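Local coordinates for cell envelope-related transcriptional attenuator domain-containing protein (Eubacterium siraeum, PDB 4OBM), which is of unknown function but belongs to the LytR-CpsA-Psr family, whose members probably act in building the bacterial cell envelope, at residues T115-Y125 with M148-D156; T228-D236 with N247-A255. All coordinates share one frame; numbering follows the deposited sequence.

Interaction 1 (T115-Y125 with M148-D156); sequences TTLTVPSEIKY and MYAYLTLPD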
loop_
_atom_site.group_PDB
_atom_site.type_symbol
_atom_site.label_atom_id
_atom_site.label_comp_id
_atom_site.label_asym_id
_atom_site.label_seq_id
_atom_site.Cartn_x
_atom_site.Cartn_y
_atom_site.Cartn_z
ATOM N N THR A 115 8.440 13.102 -5.072
ATOM C CA THR A 115 8.403 12.991 -3.614
ATOM C C THR A 115 9.758 13.435 -3.037
ATOM O O THR A 115 10.815 13.089 -3.581
ATOM C CB THR A 115 8.010 11.565 -3.172
ATOM O OG1 THR A 115 6.855 11.147 -3.897
ATOM C CG2 THR A 115 7.696 11.482 -1.689
ATOM N N THR A 116 9.714 14.204 -1.943
ATOM C CA THR A 116 10.894 14.683 -1.225
ATOM C C THR A 116 11.156 13.717 -0.055
ATOM O O THR A 116 10.295 13.539 0.804
ATOM C CB THR A 116 10.707 16.139 -0.803
ATOM O OG1 THR A 116 10.738 16.942 -1.978
ATOM C CG2 THR A 116 11.776 16.611 0.152
ATOM N N LEU A 117 12.327 13.070 -0.057
ATOM C CA LEU A 117 12.696 12.070 0.958
ATOM C C LEU A 117 14.058 12.339 1.551
ATOM O O LEU A 117 14.977 12.755 0.837
ATOM C CB LEU A 117 12.694 10.641 0.363
ATOM C CG LEU A 117 11.473 10.214 -0.461
ATOM C CD1 LEU A 117 11.816 9.057 -1.384
ATOM C CD2 LEU A 117 10.291 9.889 0.441
ATOM N N THR A 118 14.204 12.027 2.846
ATOM C CA THR A 118 15.475 12.140 3.556
ATOM C C THR A 118 16.152 10.766 3.538
ATOM O O THR A 118 15.686 9.837 4.201
ATOM C CB THR A 118 15.271 12.693 4.980
ATOM O OG1 THR A 118 14.666 13.978 4.884
ATOM C CG2 THR A 118 16.588 12.813 5.755
ATOM N N VAL A 119 17.249 10.647 2.774
ATOM C CA VAL A 119 18.062 9.430 2.706
ATOM C C VAL A 119 19.012 9.465 3.937
ATOM O O VAL A 119 19.789 10.422 4.081
ATOM C CB VAL A 119 18.786 9.276 1.342
ATOM C CG1 VAL A 119 19.628 8.004 1.304
ATOM C CG2 VAL A 119 17.779 9.267 0.190
ATOM N N PRO A 120 18.872 8.491 4.883
ATOM C CA PRO A 120 19.672 8.537 6.129
ATOM C C PRO A 120 21.184 8.419 5.923
ATOM O O PRO A 120 21.935 9.083 6.643
ATOM C CB PRO A 120 19.132 7.361 6.958
ATOM C CG PRO A 120 18.488 6.451 5.966
ATOM C CD PRO A 120 17.938 7.343 4.887
ATOM N N SER A 121 21.627 7.596 4.954
ATOM C CA SER A 121 23.050 7.429 4.645
ATOM C C SER A 121 23.223 7.060 3.171
ATOM O O SER A 121 22.309 6.481 2.579
ATOM C CB SER A 121 23.688 6.382 5.554
ATOM O OG SER A 121 23.142 5.096 5.319
ATOM N N GLU A 122 24.370 7.430 2.564
ATOM C CA GLU A 122 24.626 7.163 1.149
ATOM C C GLU A 122 24.566 5.653 0.811
ATOM O O GLU A 122 25.122 4.823 1.539
ATOM C CB GLU A 122 25.988 7.725 0.710
ATOM C CG GLU A 122 26.165 7.695 -0.802
ATOM C CD GLU A 122 27.555 7.529 -1.374
ATOM O OE1 GLU A 122 28.356 6.742 -0.820
ATOM O OE2 GLU A 122 27.797 8.105 -2.458
ATOM N N ILE A 123 23.898 5.323 -0.306
ATOM C CA ILE A 123 23.798 3.959 -0.833
ATOM C C ILE A 123 24.609 3.888 -2.131
ATOM O O ILE A 123 24.457 4.739 -3.005
ATOM C CB ILE A 123 22.316 3.513 -1.046
ATOM C CG1 ILE A 123 21.479 3.658 0.261
ATOM C CG2 ILE A 123 22.233 2.066 -1.595
ATOM C CD1 ILE A 123 20.027 3.977 0.031
ATOM N N LYS A 124 25.488 2.895 -2.233
ATOM C CA LYS A 124 26.255 2.572 -3.442
ATOM C C LYS A 124 26.060 1.072 -3.625
ATOM O O LYS A 124 26.834 0.282 -3.073
ATOM C CB LYS A 124 27.742 2.993 -3.345
ATOM C CG LYS A 124 27.994 4.497 -3.497
ATOM C CD LYS A 124 29.392 4.781 -4.056
ATOM C CE LYS A 124 29.797 6.245 -4.042
ATOM N NZ LYS A 124 30.537 6.642 -2.798
ATOM N N TYR A 125 24.930 0.674 -4.261
ATOM C CA TYR A 125 24.595 -0.744 -4.412
ATOM C C TYR A 125 25.250 -1.352 -5.644
ATOM O O TYR A 125 25.001 -0.915 -6.769
ATOM C CB TYR A 125 23.068 -0.992 -4.427
ATOM C CG TYR A 125 22.700 -2.446 -4.668
ATOM C CD1 TYR A 125 22.998 -3.428 -3.725
ATOM C CD2 TYR A 125 22.111 -2.848 -5.863
ATOM C CE1 TYR A 125 22.725 -4.774 -3.970
ATOM C CE2 TYR A 125 21.827 -4.191 -6.115
ATOM C CZ TYR A 125 22.136 -5.153 -5.166
ATOM O OH TYR A 125 21.854 -6.480 -5.402
HETATM N N MSE A 148 12.686 7.393 -7.770
HETATM C CA MSE A 148 11.759 6.933 -6.759
HETATM C C MSE A 148 11.610 5.409 -6.834
HETATM O O MSE A 148 11.695 4.744 -5.800
HETATM C CB MSE A 148 10.425 7.643 -6.996
HETATM C CG MSE A 148 9.340 7.217 -6.091
HETATM SE SE MSE A 148 9.462 8.124 -4.433
HETATM C CE MSE A 148 7.680 7.825 -3.983
ATOM N N TYR A 149 11.410 4.863 -8.063
ATOM C CA TYR A 149 11.263 3.427 -8.335
ATOM C C TYR A 149 12.551 2.656 -7.922
ATOM O O TYR A 149 12.445 1.684 -7.176
ATOM C CB TYR A 149 10.906 3.157 -9.824
ATOM C CG TYR A 149 10.578 1.702 -10.071
ATOM C CD1 TYR A 149 9.287 1.218 -9.878
ATOM C CD2 TYR A 149 11.580 0.781 -10.375
ATOM C CE1 TYR A 149 9.000 -0.143 -9.993
ATOM C CE2 TYR A 149 11.309 -0.579 -10.471
ATOM C CZ TYR A 149 10.016 -1.037 -10.274
ATOM O OH TYR A 149 9.727 -2.370 -10.421
ATOM N N ALA A 150 13.744 3.100 -8.391
ATOM C CA ALA A 150 15.049 2.481 -8.085
ATOM C C ALA A 150 15.336 2.430 -6.569
ATOM O O ALA A 150 15.792 1.401 -6.064
ATOM C CB ALA A 150 16.165 3.220 -8.804
ATOM N N TYR A 151 15.032 3.516 -5.847
ATOM C CA TYR A 151 15.194 3.586 -4.383
ATOM C C TYR A 151 14.297 2.554 -3.680
ATOM O O TYR A 151 14.745 1.842 -2.796
ATOM C CB TYR A 151 14.871 5.024 -3.868
ATOM C CG TYR A 151 15.153 5.297 -2.394
ATOM C CD1 TYR A 151 16.204 4.664 -1.731
ATOM C CD2 TYR A 151 14.415 6.246 -1.688
ATOM C CE1 TYR A 151 16.485 4.934 -0.392
ATOM C CE2 TYR A 151 14.694 6.531 -0.348
ATOM C CZ TYR A 151 15.725 5.866 0.298
ATOM O OH TYR A 151 16.006 6.123 1.617
ATOM N N LEU A 152 13.043 2.479 -4.098
ATOM C CA LEU A 152 11.999 1.644 -3.533
ATOM C C LEU A 152 12.229 0.133 -3.734
ATOM O O LEU A 152 11.765 -0.669 -2.909
ATOM C CB LEU A 152 10.678 2.065 -4.189
ATOM C CG LEU A 152 9.380 1.785 -3.431
ATOM C CD1 LEU A 152 9.297 2.588 -2.137
ATOM C CD2 LEU A 152 8.160 2.068 -4.325
ATOM N N THR A 153 12.914 -0.240 -4.837
ATOM C CA THR A 153 13.119 -1.617 -5.240
ATOM C C THR A 153 14.580 -2.132 -5.107
ATOM O O THR A 153 14.884 -3.180 -5.691
ATOM C CB THR A 153 12.626 -1.814 -6.688
ATOM O OG1 THR A 153 13.402 -1.010 -7.564
ATOM C CG2 THR A 153 11.157 -1.479 -6.852
ATOM N N LEU A 154 15.459 -1.457 -4.321
ATOM C CA LEU A 154 16.830 -1.938 -4.128
ATOM C C LEU A 154 16.842 -3.324 -3.483
ATOM O O LEU A 154 16.208 -3.533 -2.439
ATOM C CB LEU A 154 17.673 -0.983 -3.280
ATOM C CG LEU A 154 18.269 0.233 -3.948
ATOM C CD1 LEU A 154 18.752 1.194 -2.891
ATOM C CD2 LEU A 154 19.396 -0.142 -4.910
ATOM N N PRO A 155 17.592 -4.273 -4.072
ATOM C CA PRO A 155 17.631 -5.636 -3.508
ATOM C C PRO A 155 18.352 -5.706 -2.151
ATOM O O PRO A 155 18.152 -6.665 -1.400
ATOM C CB PRO A 155 18.381 -6.437 -4.583
ATOM C CG PRO A 155 18.339 -5.579 -5.835
ATOM C CD PRO A 155 18.382 -4.182 -5.317
ATOM N N ASP A 156 19.180 -4.679 -1.840
ATOM C CA ASP A 156 19.959 -4.560 -0.611
ATOM C C ASP A 156 20.231 -3.098 -0.257
ATOM O O ASP A 156 20.835 -2.359 -1.048
ATOM C CB ASP A 156 21.290 -5.331 -0.732
ATOM C CG ASP A 156 22.098 -5.392 0.549
ATOM O OD1 ASP A 156 21.547 -5.841 1.579
ATOM O OD2 ASP A 156 23.288 -5.010 0.516
#

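Interaction 2 (T228-D236 with N247-A255); sequences TDFYIPYGD and NSWNSAKKA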
loop_
_atom_site.group_PDB
_atom_site.type_symbol
_atom_site.label_atom_id
_atom_site.label_comp_id
_atom_site.label_asym_id
_atom_site.label_seq_id
_atom_site.Cartn_x
_atom_site.Cartn_y
_atom_site.Cartn_z
ATOM N N THR A 228 -1.608 9.502 6.302
ATOM C CA THR A 228 -1.116 8.127 6.302
ATOM C C THR A 228 -0.597 7.679 7.666
ATOM O O THR A 228 -0.328 8.476 8.567
ATOM C CB THR A 228 -0.052 7.892 5.198
ATOM O OG1 THR A 228 0.985 8.870 5.262
ATOM C CG2 THR A 228 -0.653 7.873 3.819
ATOM N N ASP A 229 -0.515 6.355 7.788
ATOM C CA ASP A 229 -0.020 5.566 8.891
ATOM C C ASP A 229 0.417 4.229 8.333
ATOM O O ASP A 229 0.052 3.875 7.214
ATOM C CB ASP A 229 -1.096 5.390 9.972
ATOM C CG ASP A 229 -1.137 6.527 10.961
ATOM O OD1 ASP A 229 -0.286 6.543 11.878
ATOM O OD2 ASP A 229 -2.025 7.402 10.825
ATOM N N PHE A 230 1.221 3.496 9.092
ATOM C CA PHE A 230 1.653 2.176 8.688
ATOM C C PHE A 230 1.936 1.321 9.896
ATOM O O PHE A 230 2.319 1.824 10.950
ATOM C CB PHE A 230 2.870 2.213 7.726
ATOM C CG PHE A 230 4.197 2.650 8.298
ATOM C CD1 PHE A 230 5.000 1.754 8.992
ATOM C CD2 PHE A 230 4.688 3.925 8.056
ATOM C CE1 PHE A 230 6.245 2.150 9.501
ATOM C CE2 PHE A 230 5.929 4.326 8.564
ATOM C CZ PHE A 230 6.705 3.435 9.280
ATOM N N TYR A 231 1.737 0.018 9.719
ATOM C CA TYR A 231 2.064 -1.045 10.655
ATOM C C TYR A 231 2.969 -2.048 9.915
ATOM O O TYR A 231 2.704 -2.373 8.751
ATOM C CB TYR A 231 0.808 -1.728 11.233
ATOM C CG TYR A 231 1.190 -2.865 12.150
ATOM C CD1 TYR A 231 1.730 -2.615 13.407
ATOM C CD2 TYR A 231 1.170 -4.182 11.702
ATOM C CE1 TYR A 231 2.206 -3.647 14.208
ATOM C CE2 TYR A 231 1.646 -5.224 12.495
ATOM C CZ TYR A 231 2.156 -4.950 13.751
ATOM O OH TYR A 231 2.607 -5.958 14.559
ATOM N N ILE A 232 4.029 -2.537 10.584
ATOM C CA ILE A 232 4.930 -3.498 9.947
ATOM C C ILE A 232 4.742 -4.889 10.591
ATOM O O ILE A 232 5.211 -5.131 11.700
ATOM C CB ILE A 232 6.417 -3.046 9.921
ATOM C CG1 ILE A 232 6.582 -1.557 9.488
ATOM C CG2 ILE A 232 7.308 -4.017 9.097
ATOM C CD1 ILE A 232 6.721 -1.262 7.964
ATOM N N PRO A 233 4.078 -5.818 9.869
ATOM C CA PRO A 233 3.932 -7.195 10.379
ATOM C C PRO A 233 5.302 -7.851 10.627
ATOM O O PRO A 233 6.173 -7.862 9.745
ATOM C CB PRO A 233 3.127 -7.901 9.274
ATOM C CG PRO A 233 2.528 -6.806 8.461
ATOM C CD PRO A 233 3.480 -5.673 8.526
ATOM N N TYR A 234 5.526 -8.327 11.858
ATOM C CA TYR A 234 6.833 -8.881 12.219
ATOM C C TYR A 234 6.793 -10.391 12.412
ATOM O O TYR A 234 5.733 -10.969 12.660
ATOM C CB TYR A 234 7.396 -8.189 13.478
ATOM C CG TYR A 234 6.581 -8.419 14.733
ATOM C CD1 TYR A 234 6.792 -9.540 15.532
ATOM C CD2 TYR A 234 5.608 -7.506 15.136
ATOM C CE1 TYR A 234 6.032 -9.765 16.680
ATOM C CE2 TYR A 234 4.865 -7.705 16.301
ATOM C CZ TYR A 234 5.077 -8.840 17.066
ATOM O OH TYR A 234 4.338 -9.045 18.202
ATOM N N GLY A 235 7.963 -11.008 12.355
ATOM C CA GLY A 235 8.067 -12.450 12.526
ATOM C C GLY A 235 9.470 -12.970 12.714
ATOM O O GLY A 235 10.326 -12.289 13.287
ATOM N N ASP A 236 9.707 -14.203 12.264
ATOM C CA ASP A 236 11.010 -14.824 12.445
ATOM C C ASP A 236 11.437 -15.597 11.209
ATOM O O ASP A 236 10.603 -16.141 10.483
ATOM C CB ASP A 236 10.991 -15.758 13.672
ATOM C CG ASP A 236 10.597 -15.073 14.974
ATOM O OD1 ASP A 236 11.468 -14.426 15.594
ATOM O OD2 ASP A 236 9.408 -15.165 15.359
ATOM N N ASN A 247 1.348 -12.831 17.265
ATOM C CA ASN A 247 1.128 -11.644 18.099
ATOM C C ASN A 247 1.158 -10.356 17.277
ATOM O O ASN A 247 0.691 -9.318 17.747
ATOM C CB ASN A 247 2.153 -11.566 19.233
ATOM C CG ASN A 247 2.150 -12.756 20.157
ATOM O OD1 ASN A 247 1.104 -13.316 20.512
ATOM N ND2 ASN A 247 3.333 -13.152 20.576
ATOM N N SER A 248 1.706 -10.422 16.059
ATOM C CA SER A 248 1.747 -9.303 15.129
ATOM C C SER A 248 0.325 -9.009 14.608
ATOM O O SER A 248 -0.055 -7.838 14.522
ATOM C CB SER A 248 2.700 -9.602 13.978
ATOM O OG SER A 248 2.983 -8.432 13.233
ATOM N N TRP A 249 -0.479 -10.078 14.323
ATOM C CA TRP A 249 -1.863 -9.955 13.840
ATOM C C TRP A 249 -2.730 -9.177 14.816
ATOM O O TRP A 249 -3.625 -8.465 14.373
ATOM C CB TRP A 249 -2.517 -11.327 13.550
ATOM C CG TRP A 249 -1.845 -12.133 12.472
ATOM C CD1 TRP A 249 -1.350 -13.400 12.590
ATOM C CD2 TRP A 249 -1.571 -11.717 11.125
ATOM N NE1 TRP A 249 -0.770 -13.793 11.404
ATOM C CE2 TRP A 249 -0.907 -12.788 10.483
ATOM C CE3 TRP A 249 -1.806 -10.536 10.396
ATOM C CZ2 TRP A 249 -0.492 -12.717 9.146
ATOM C CZ3 TRP A 249 -1.388 -10.469 9.073
ATOM C CH2 TRP A 249 -0.730 -11.544 8.466
ATOM N N ASN A 250 -2.447 -9.290 16.132
ATOM C CA ASN A 250 -3.196 -8.587 17.176
ATOM C C ASN A 250 -2.814 -7.106 17.197
ATOM O O ASN A 250 -3.685 -6.257 17.392
ATOM C CB ASN A 250 -2.969 -9.231 18.545
ATOM C CG ASN A 250 -4.193 -9.214 19.424
ATOM O OD1 ASN A 250 -4.668 -8.158 19.857
ATOM N ND2 ASN A 250 -4.724 -10.390 19.719
ATOM N N SER A 251 -1.517 -6.795 16.963
ATOM C CA SER A 251 -1.045 -5.410 16.895
ATOM C C SER A 251 -1.562 -4.751 15.608
ATOM O O SER A 251 -1.942 -3.574 15.630
ATOM C CB SER A 251 0.474 -5.343 16.996
ATOM O OG SER A 251 0.878 -5.627 18.325
ATOM N N ALA A 252 -1.652 -5.544 14.514
ATOM C CA ALA A 252 -2.178 -5.126 13.218
ATOM C C ALA A 252 -3.659 -4.806 13.329
ATOM O O ALA A 252 -4.097 -3.802 12.783
ATOM C CB ALA A 252 -1.950 -6.212 12.179
ATOM N N LYS A 253 -4.416 -5.625 14.089
ATOM C CA LYS A 253 -5.846 -5.431 14.318
ATOM C C LYS A 253 -6.101 -4.126 15.065
ATOM O O LYS A 253 -7.016 -3.402 14.690
ATOM C CB LYS A 253 -6.452 -6.619 15.070
ATOM C CG LYS A 253 -6.885 -7.755 14.150
ATOM C CD LYS A 253 -7.201 -9.013 14.934
ATOM C CE LYS A 253 -7.575 -10.174 14.052
ATOM N NZ LYS A 253 -8.950 -10.042 13.505
ATOM N N LYS A 254 -5.263 -3.798 16.069
ATOM C CA LYS A 254 -5.357 -2.554 16.856
ATOM C C LYS A 254 -5.101 -1.326 15.953
ATOM O O LYS A 254 -5.875 -0.370 16.002
ATOM C CB LYS A 254 -4.379 -2.586 18.049
ATOM C CG LYS A 254 -4.740 -1.621 19.180
ATOM C CD LYS A 254 -3.857 -1.823 20.418
ATOM C CE LYS A 254 -2.723 -0.826 20.528
ATOM N NZ LYS A 254 -1.630 -1.095 19.552
ATOM N N ALA A 255 -4.061 -1.389 15.092
ATOM C CA ALA A 255 -3.708 -0.357 14.112
ATOM C C ALA A 255 -4.860 -0.065 13.122
ATOM O O ALA A 255 -4.965 1.065 12.641
ATOM C CB ALA A 255 -2.470 -0.781 13.337
HETATM O O HOH W 1 3.932 -6.225 19.051
#

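Interaction 1 (T115-Y125 with M148-D156)
Tyr151 pushes its ring up from helix 148-152 into the apolar lining formed by strand 115-119 and the start of the next strand. Leu117 CD1 meets the ring at its edge, in plane, 3.8 Å from Tyr151 CD2, while Ile123 CD1 approaches obliquely, 3.7 Å from Tyr151 CE1. Val119 points the opposite way, down at the phenol end, its CG2 4.0 Å from Tyr151 CZ. Branched aliphatic residues suit these places because their methyls fill the spaces round a flat ring. With CG anti to the backbone N (chi1 -173°), Tyr151 carries its ring out from the helix to all three, and this buried part, with Leu117 and Val119, is closely packed. A turn earlier, Met148, present as selenomethionine, is modelled in two conformers; in the one described, SE lies 4.0 Å from Leu117 CD1 and CE nears Thr115.

Toward Tyr125 the contact becomes looser and more open to solvent, on the side of Pro155 and Asp156. Ile123 CG2 and Leu154 CD1 still meet tip to tip at 3.8 Å, but the Tyr125 ring then lies against exposed residues: Pro155 CD stands obliquely 3.5 Å from Tyr125 CE2, and Asp156 N lies over one face, with Asp156 CB 3.6 Å from Tyr125 CE1. The rigid proline offers a compact apolar surface to the ring. Replacing Tyr125 by an alanine would take away the ring that Pro155 and Asp156 lie against, and is likely to leave the loop after the helix freer to move.

Strand 115-119 pairs antiparallel with 141-143, and 123-127 with 132-139. Phe143 and Ile136 add to the packing round Tyr151, whereas helix 164-181 touches it through Leu168 and helix 102-112 presents Phe109 to Met148.

Interaction 2 (T228-D236 with N247-A255)
Ser248 OG is gripped by two hydrogen bonds from the opposing segment. The backbone N of Tyr234 donates to it over 2.9 Å, at an N-H...O angle of 157°, and Tyr231 OH lies 2.8 Å away in a bond that either hydroxyl could donate. Serine suits the place: its short hydroxyl, anti to the backbone N (chi1 -167°), leans off the helix to meet both partners, and the buried oxygen is satisfied. A water bridges Tyr234 OH, at 3.0 Å, to Ser251 OG.

The two segments join the edge strand 228-230 of the six-stranded mixed sheet to helix 246-256; residues 231-234 lead into strand 235-238, which pairs antiparallel with 241-244 in a hairpin before the chain enters the helix. Tyr231 remains tied to strand 52-58 by backbone bonding with Leu55, and Pro233 and Ala252 both touch Met56 there.

Around the polar centre, Ser248 CB sits over one face of the Tyr234 ring in a CH-pi contact, 3.8 Å from its centroid. The Tyr231 ring lies over the helix backbone, with the CA of Ala252 over one face and Ser248 OG at the ring's edge. Small residues let it settle so close: Ala252 CB is 3.7 Å from Tyr231 CE2, and farther along the helix Ala255 CB meets Tyr231 CB at 4.0 Å.

Overall arrangement
Interaction 1 and interaction 2 follow one another along the chain, the first closing before the second opens. Their centres are about 24 Å apart and their nearest atoms about 10 Å apart, so they do not touch. The first contact is held mainly by apolar side-chain packing, with no hydrogen bond between its segments, whereas the second centres on a hydrogen-bonded serine. What relates them in space is helix 164-181, which touches segments of both: it meets interaction 1 through Val172, Leu168 and Phe176, and the 228-236 segment of interaction 2 through Ile177, Ala170 and Thr171.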